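Local coordinates for protein ATP phosphoribosyltransferase (PDB 1O63) that probably catalyses the condensation of ATP with 5-phosphoribose 1-diphosphate, the first step of histidine biosynthesis, at residues A107-N112 / I146-E151; T74-P79 / V176-Y181; G98-E103 / L142-V147. One frame throughout, in Å; residues are numbered along the deposited sequence.

Contact 1 (A107-N112 / I146-E151); sequences ATKFPN and IVDITE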
# COMPACT_ATOMS: atom_id res chain seq x y z
N ALA A 107 2.97 -1.10 15.79
CA ALA A 107 2.91 -1.39 14.35
C ALA A 107 1.71 -0.67 13.76
O ALA A 107 0.68 -0.58 14.43
CB ALA A 107 2.70 -2.89 14.12
N THR A 108 1.85 -0.16 12.53
CA THR A 108 0.69 0.55 11.95
C THR A 108 0.95 0.83 10.47
O THR A 108 2.12 0.87 10.05
CB THR A 108 0.53 1.91 12.69
OG1 THR A 108 -0.56 2.65 12.15
CG2 THR A 108 1.80 2.75 12.53
N LYS A 109 -0.10 1.07 9.71
CA LYS A 109 -0.02 1.58 8.36
C LYS A 109 -0.06 3.12 8.37
O LYS A 109 0.07 3.77 7.31
CB LYS A 109 -1.22 1.13 7.51
CG LYS A 109 -1.42 -0.37 7.45
CD LYS A 109 -2.30 -0.76 6.28
CE LYS A 109 -3.75 -0.67 6.63
NZ LYS A 109 -4.63 -1.37 5.65
N PHE A 110 -0.38 3.67 9.53
CA PHE A 110 -0.49 5.14 9.65
C PHE A 110 0.51 5.73 10.62
O PHE A 110 0.19 6.08 11.76
CB PHE A 110 -1.94 5.46 10.12
CG PHE A 110 -2.96 4.66 9.31
CD1 PHE A 110 -3.47 3.50 9.82
CD2 PHE A 110 -3.38 5.10 8.06
CE1 PHE A 110 -4.42 2.76 9.12
CE2 PHE A 110 -4.33 4.38 7.35
CZ PHE A 110 -4.81 3.19 7.86
N PRO A 111 1.79 5.84 10.21
CA PRO A 111 2.82 6.35 11.08
C PRO A 111 2.64 7.77 11.53
O PRO A 111 2.96 8.03 12.72
CB PRO A 111 4.13 6.11 10.31
CG PRO A 111 3.70 6.00 8.88
CD PRO A 111 2.31 5.46 8.89
N ASN A 112 2.10 8.71 10.77
CA ASN A 112 1.94 10.08 11.27
C ASN A 112 0.81 10.16 12.28
O ASN A 112 0.91 10.83 13.30
CB ASN A 112 1.71 11.08 10.12
CG ASN A 112 2.92 11.14 9.19
OD1 ASN A 112 4.05 10.99 9.64
ND2 ASN A 112 2.66 11.29 7.89
N ILE A 146 -0.95 -1.95 18.33
CA ILE A 146 -1.15 -1.51 16.95
C ILE A 146 -2.06 -0.28 16.93
O ILE A 146 -2.76 -0.04 17.92
CB ILE A 146 -1.77 -2.56 16.03
CG1 ILE A 146 -3.18 -2.89 16.51
CG2 ILE A 146 -0.85 -3.80 15.94
CD1 ILE A 146 -3.96 -3.87 15.68
N VAL A 147 -1.96 0.48 15.85
CA VAL A 147 -2.93 1.57 15.61
C VAL A 147 -3.52 1.22 14.23
O VAL A 147 -2.76 1.12 13.28
CB VAL A 147 -2.32 2.96 15.61
CG1 VAL A 147 -3.26 3.97 14.96
CG2 VAL A 147 -1.93 3.41 17.01
N ASP A 148 -4.80 0.87 14.20
CA ASP A 148 -5.36 0.39 12.92
C ASP A 148 -6.85 0.67 12.84
O ASP A 148 -7.49 1.04 13.83
CB ASP A 148 -5.11 -1.11 12.75
CG ASP A 148 -5.17 -1.59 11.32
OD1 ASP A 148 -5.26 -0.76 10.39
OD2 ASP A 148 -5.13 -2.82 11.10
N ILE A 149 -7.42 0.44 11.67
CA ILE A 149 -8.84 0.65 11.44
C ILE A 149 -9.60 -0.67 11.74
O ILE A 149 -9.11 -1.74 11.42
CB ILE A 149 -9.12 0.99 9.97
CG1 ILE A 149 -8.43 2.29 9.54
CG2 ILE A 149 -10.61 1.05 9.66
CD1 ILE A 149 -8.64 2.49 8.00
N THR A 150 -10.77 -0.51 12.30
CA THR A 150 -11.73 -1.54 12.59
C THR A 150 -13.13 -1.00 12.30
O THR A 150 -13.37 0.20 12.39
CB THR A 150 -11.67 -1.96 14.09
OG1 THR A 150 -12.57 -3.06 14.31
CG2 THR A 150 -12.10 -0.82 15.00
N GLU A 151 -14.06 -1.86 11.90
CA GLU A 151 -15.43 -1.43 11.64
C GLU A 151 -16.35 -2.01 12.73
O GLU A 151 -17.17 -1.29 13.29
CB GLU A 151 -15.89 -1.90 10.26
CG GLU A 151 -15.08 -1.22 9.13
CD GLU A 151 -15.82 -1.29 7.81
OE1 GLU A 151 -15.18 -1.17 6.74
OE2 GLU A 151 -17.07 -1.43 7.82
O HOH W 1 -2.49 0.08 10.66

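Contact 2 (T74-P79 / V176-Y181); sequences TSLIQP and VNPVSY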
# COMPACT_ATOMS: atom_id res chain seq x y z
N THR A 74 -2.71 18.08 3.73
CA THR A 74 -2.77 18.83 2.49
C THR A 74 -3.37 20.22 2.75
O THR A 74 -3.94 20.47 3.81
CB THR A 74 -3.70 18.16 1.45
OG1 THR A 74 -5.04 18.20 1.95
CG2 THR A 74 -3.32 16.70 1.19
N SER A 75 -3.36 21.06 1.72
CA SER A 75 -3.99 22.37 1.83
C SER A 75 -5.37 22.39 1.19
O SER A 75 -6.03 23.44 1.16
CB SER A 75 -3.10 23.43 1.13
OG SER A 75 -2.78 22.93 -0.18
N LEU A 76 -5.86 21.26 0.73
CA LEU A 76 -7.14 21.15 0.06
C LEU A 76 -8.33 21.64 0.89
O LEU A 76 -8.44 21.49 2.10
CB LEU A 76 -7.37 19.71 -0.42
CG LEU A 76 -6.18 19.07 -1.14
CD1 LEU A 76 -6.34 17.56 -1.20
CD2 LEU A 76 -6.05 19.68 -2.54
N ILE A 77 -9.31 22.16 0.16
CA ILE A 77 -10.54 22.69 0.72
C ILE A 77 -11.62 21.64 0.88
O ILE A 77 -11.90 20.89 -0.06
CB ILE A 77 -11.07 23.78 -0.27
CG1 ILE A 77 -10.08 24.97 -0.26
CG2 ILE A 77 -12.47 24.24 0.04
CD1 ILE A 77 -10.26 25.81 -1.52
N GLN A 78 -12.30 21.63 2.02
CA GLN A 78 -13.41 20.72 2.25
C GLN A 78 -14.70 21.55 2.25
O GLN A 78 -14.90 22.29 3.23
CB GLN A 78 -13.29 20.01 3.61
CG GLN A 78 -12.20 18.97 3.70
CD GLN A 78 -12.29 18.13 4.98
OE1 GLN A 78 -13.37 17.63 5.35
NE2 GLN A 78 -11.15 18.00 5.63
N PRO A 79 -15.50 21.50 1.19
CA PRO A 79 -16.65 22.37 1.08
C PRO A 79 -17.73 22.02 2.08
O PRO A 79 -18.44 22.90 2.55
CB PRO A 79 -17.13 22.19 -0.36
CG PRO A 79 -16.58 20.83 -0.75
CD PRO A 79 -15.24 20.77 -0.07
N VAL A 176 -11.37 19.75 -2.48
CA VAL A 176 -11.36 20.47 -3.76
C VAL A 176 -9.99 21.09 -4.01
O VAL A 176 -9.40 21.69 -3.12
CB VAL A 176 -12.42 21.59 -3.77
CG1 VAL A 176 -12.35 22.47 -5.01
CG2 VAL A 176 -13.86 21.03 -3.70
N ASN A 177 -9.51 20.99 -5.25
CA ASN A 177 -8.26 21.67 -5.63
C ASN A 177 -8.52 23.18 -5.58
O ASN A 177 -9.43 23.69 -6.23
CB ASN A 177 -7.91 21.21 -7.05
CG ASN A 177 -6.79 21.93 -7.74
OD1 ASN A 177 -6.04 22.71 -7.14
ND2 ASN A 177 -6.65 21.66 -9.03
N PRO A 178 -7.79 23.92 -4.77
CA PRO A 178 -7.96 25.35 -4.62
C PRO A 178 -7.90 26.14 -5.91
O PRO A 178 -8.56 27.17 -6.07
CB PRO A 178 -6.85 25.78 -3.67
CG PRO A 178 -5.96 24.62 -3.49
CD PRO A 178 -6.72 23.39 -3.89
N VAL A 179 -7.06 25.76 -6.86
CA VAL A 179 -6.98 26.44 -8.14
C VAL A 179 -8.26 26.28 -8.95
O VAL A 179 -8.74 27.23 -9.58
CB VAL A 179 -5.79 25.93 -8.98
CG1 VAL A 179 -5.83 26.50 -10.38
CG2 VAL A 179 -4.47 26.25 -8.31
N SER A 180 -8.86 25.09 -8.89
CA SER A 180 -10.09 24.78 -9.59
C SER A 180 -11.24 25.66 -9.08
O SER A 180 -12.13 26.07 -9.82
CB SER A 180 -10.51 23.31 -9.38
OG SER A 180 -9.61 22.46 -10.04
N TYR A 181 -11.13 26.01 -7.80
CA TYR A 181 -12.07 26.91 -7.16
C TYR A 181 -11.92 28.32 -7.70
O TYR A 181 -12.84 29.15 -7.66
CB TYR A 181 -11.90 26.83 -5.63
CG TYR A 181 -13.19 26.54 -4.90
CD1 TYR A 181 -14.37 27.16 -5.30
CD2 TYR A 181 -13.24 25.70 -3.80
CE1 TYR A 181 -15.56 26.93 -4.64
CE2 TYR A 181 -14.44 25.47 -3.12
CZ TYR A 181 -15.58 26.09 -3.54
OH TYR A 181 -16.79 25.91 -2.88

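Contact 3 (G98-E103 / L142-V147); sequences GIPEGE and LSDLIV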
# COMPACT_ATOMS: atom_id res chain seq x y z
N GLY A 98 -2.40 -4.59 28.35
CA GLY A 98 -2.30 -3.16 28.68
C GLY A 98 -1.24 -2.49 27.82
O GLY A 98 -0.88 -3.00 26.75
N ILE A 99 -0.63 -1.45 28.39
CA ILE A 99 0.41 -0.66 27.75
C ILE A 99 1.71 -0.77 28.56
O ILE A 99 1.70 -0.51 29.77
CB ILE A 99 0.02 0.85 27.78
CG1 ILE A 99 -1.46 1.08 27.55
CG2 ILE A 99 0.89 1.65 26.83
CD1 ILE A 99 -1.98 0.88 26.17
N PRO A 100 2.81 -1.15 27.95
CA PRO A 100 4.10 -1.19 28.64
C PRO A 100 4.43 0.19 29.20
O PRO A 100 4.05 1.21 28.62
CB PRO A 100 5.09 -1.57 27.56
CG PRO A 100 4.28 -2.19 26.47
CD PRO A 100 2.94 -1.48 26.51
N GLU A 101 5.18 0.24 30.29
CA GLU A 101 5.54 1.48 30.95
C GLU A 101 6.65 2.23 30.24
O GLU A 101 6.70 3.46 30.26
CB GLU A 101 5.95 1.18 32.41
CG GLU A 101 4.75 0.93 33.31
CD GLU A 101 5.12 0.93 34.78
OE1 GLU A 101 6.22 0.44 35.14
OE2 GLU A 101 4.32 1.44 35.60
N GLY A 102 7.54 1.52 29.57
CA GLY A 102 8.66 2.15 28.88
C GLY A 102 8.29 2.53 27.44
O GLY A 102 7.18 2.96 27.15
N GLU A 103 9.24 2.31 26.54
CA GLU A 103 9.07 2.63 25.13
C GLU A 103 8.04 1.68 24.51
O GLU A 103 7.98 0.50 24.83
CB GLU A 103 10.43 2.56 24.44
CG GLU A 103 10.42 2.71 22.94
CD GLU A 103 11.81 2.48 22.33
OE1 GLU A 103 12.36 3.45 21.77
OE2 GLU A 103 12.33 1.36 22.43
N LEU A 142 6.31 -8.58 17.10
CA LEU A 142 6.87 -7.44 16.34
C LEU A 142 6.51 -6.14 17.06
O LEU A 142 7.27 -5.18 17.05
CB LEU A 142 6.27 -7.46 14.95
CG LEU A 142 6.81 -6.64 13.82
CD1 LEU A 142 5.81 -5.63 13.29
CD2 LEU A 142 8.17 -6.02 14.10
N SER A 143 5.33 -6.12 17.71
CA SER A 143 4.97 -4.90 18.42
C SER A 143 4.20 -5.23 19.69
O SER A 143 3.73 -6.37 19.85
CB SER A 143 4.12 -3.97 17.53
OG SER A 143 2.78 -4.43 17.39
N ASP A 144 4.10 -4.22 20.54
CA ASP A 144 3.31 -4.36 21.76
C ASP A 144 1.86 -4.05 21.44
O ASP A 144 0.91 -4.62 21.96
CB ASP A 144 3.88 -3.38 22.81
CG ASP A 144 5.30 -3.74 23.23
OD1 ASP A 144 5.45 -4.79 23.88
OD2 ASP A 144 6.25 -2.98 22.96
N LEU A 145 1.67 -3.03 20.58
CA LEU A 145 0.40 -2.45 20.28
C LEU A 145 0.28 -2.16 18.77
O LEU A 145 1.27 -2.17 18.06
CB LEU A 145 0.20 -1.08 20.97
CG LEU A 145 0.37 -1.00 22.48
CD1 LEU A 145 0.56 0.45 22.96
CD2 LEU A 145 -0.80 -1.62 23.22
N ILE A 146 -0.95 -1.95 18.33
CA ILE A 146 -1.15 -1.51 16.95
C ILE A 146 -2.06 -0.28 16.93
O ILE A 146 -2.76 -0.04 17.92
CB ILE A 146 -1.77 -2.56 16.03
CG1 ILE A 146 -3.18 -2.89 16.51
CG2 ILE A 146 -0.85 -3.80 15.94
CD1 ILE A 146 -3.96 -3.87 15.68
N VAL A 147 -1.96 0.48 15.85
CA VAL A 147 -2.93 1.57 15.61
C VAL A 147 -3.52 1.22 14.23
O VAL A 147 -2.76 1.12 13.28
CB VAL A 147 -2.32 2.96 15.61
CG1 VAL A 147 -3.26 3.97 14.96
CG2 VAL A 147 -1.93 3.41 17.01
O HOH W 2 0.83 -4.79 24.96

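Contact 1 (A107-N112 / I146-E151)
A107 and I146 pair as parallel strand neighbours, CA atoms 4.8 Å apart, and the carbonyl O of A107 receives the amide of V147 at 3.2 Å and also lies close to the CA of I146. On the sheet face carrying these two residues, the A107 methyl rests against CG2 of I146. The other face belongs to T108 and V147, and there the polar work is done by one hydroxyl. T108 places OG1 anti to its own backbone N (chi1 179°), where it gives a hydrogen bond to V147 O at 2.9 Å, tilted about 30° from the carbonyl plane. The same OG1 accepts from F110 N at 2.8 Å, an ST turn that closes the bend at the end of strand 104-108, just before helix 111-121. This is a strand-to-helix junction of the second alpha/beta half of a periplasmic-binding-protein-like fold, with strand 145-150 lying between strands 104-108 and 81-94. A valine in place of T108 would probably leave the F110 amide without its acceptor and V147 O without the hydroxyl's bond, setting the turn free to shift. A water accepts from K109 N and donates to V147 O and, weakly, to OD1 of D148. Past it, F110 presents a ring edge: CE1 lies 3.8 Å from D148 OD1, which sits in the ring plane, with ring and carboxylate turned 42° apart. CZ reaches on to the CD1 methyl of I149 at 3.9 Å, the two side chains crossing at about a right angle. D67 of helix 66-71 packs against both F110 and I149, and M89 of strand 81-94 also touches F110.

Contact 2 (T74-P79 / V176-Y181)
I77 drives both ends of its branched side chain against Y181: CD1 comes to 3.8 Å from the ring carbon CD2, and CG2 lies beside CE2. The torsions explain the double touch. With CG2 anti to the I77 backbone N and CG1 anti to the carbonyl carbon (chi1 -67°), the two branches spread along one side of the tyrosine, and the extended CG1 arm carries CD1 on to P178, 4.0 Å from its CB. On one flank of this apolar centre L76 reaches CD2 to the CD carbon of the P178 ring at 4.0 Å. On the other, the P79 ring meets V176 obliquely, its CD carbon 3.9 Å from CG2. The prolines thus sit at the two margins of the patch, with the isoleucine between them. Beneath the side chains the backbones form a single antiparallel bridge, I77 with V176, a hydrogen-bonded pair. V176 N gives a bond of 2.7 Å to I77 O, and the return bond from I77 N to V176 O is weak at 3.3 Å. The loop before strand 81-94 is in this way clipped to the end of strand 161-176. At the polar edge N177 is the N-cap of helix 178-183: its OD1 accepts from V179 N at 3.2 Å, the donor standing well above the amide carbonyl plane, while ND2 bonds to A59 O. S180 OG, in the first turn of the helix, bonds to D60 OD1. Helix 185-204 closes over one side, L192 touching P79, V176 and Y181, and on another helix 50-55 packs L54 against L76 and N177, so the loop is held between two helices at the end of a long strand.

Contact 3 (G98-E103 / L142-V147)
D144 meets P100 with its whole side chain, and one proline carbon does all the touching. Starting at CB, the aspartate lies 3.9 Å from P100 CG; its own CG is nearest, at 3.7 Å, with that proline carbon standing almost straight above it; OD1 is 3.9 Å away; and OD2, a little farther off, turns to accept a hydrogen bond from R105 N. That one ring carbon therefore sits over a face of the carboxylate, and the bond to the R105 amide helps fix the rotation of the group beneath it. L145 makes the apolar half of the contact. Its CD2 methyl comes to 4.0 Å from I99 CD1, its CD1 to 4.1 Å from I99 CG2, and the two side chains cross at about a right angle, with L164 of strand 161-176 touching both. The topology accounts for the meeting: the loop from strand 81-94 to strand 104-108 has to pass the start of strand 145-150, which lies between those two in the mixed sheet, and I99 rests on L145, the first residue of the strand, and P100 on D144 just before it. A water ties the backbones together where no direct hydrogen bond does, donating to G98 O at 3.1 Å and to D144 O at 3.0 Å. G98, whose O takes one of these bonds, has a backbone conformation in which a beta carbon would hit the preceding carbonyl oxygen. S143 OG donates to L145 O at 2.8 Å from above the carbonyl plane, while L142 packs on H56 of the second subunit.

How the contacts relate
From the N terminus, the chain first lays down T74-P79, which waits about a hundred residues for V176-Y181 to close contact 2. Everything else happens inside that loop. Residues 98-103 open contact 3 and 107-112 open contact 1; both close on strand 145-150, at 142-147 and 146-151, so their loops overlap and end on the same stretch, sharing I146 and V147. The two touch where A107 N probably bonds to L145 O. Contacts 1 and 3 join strands 104-108 and 145-150 and the loop leading from strand 81-94; contact 2, on the opposite side of the chain's centre, ties the loop before strand 81-94 to the end of strand 161-176 and the start of helix 178-183.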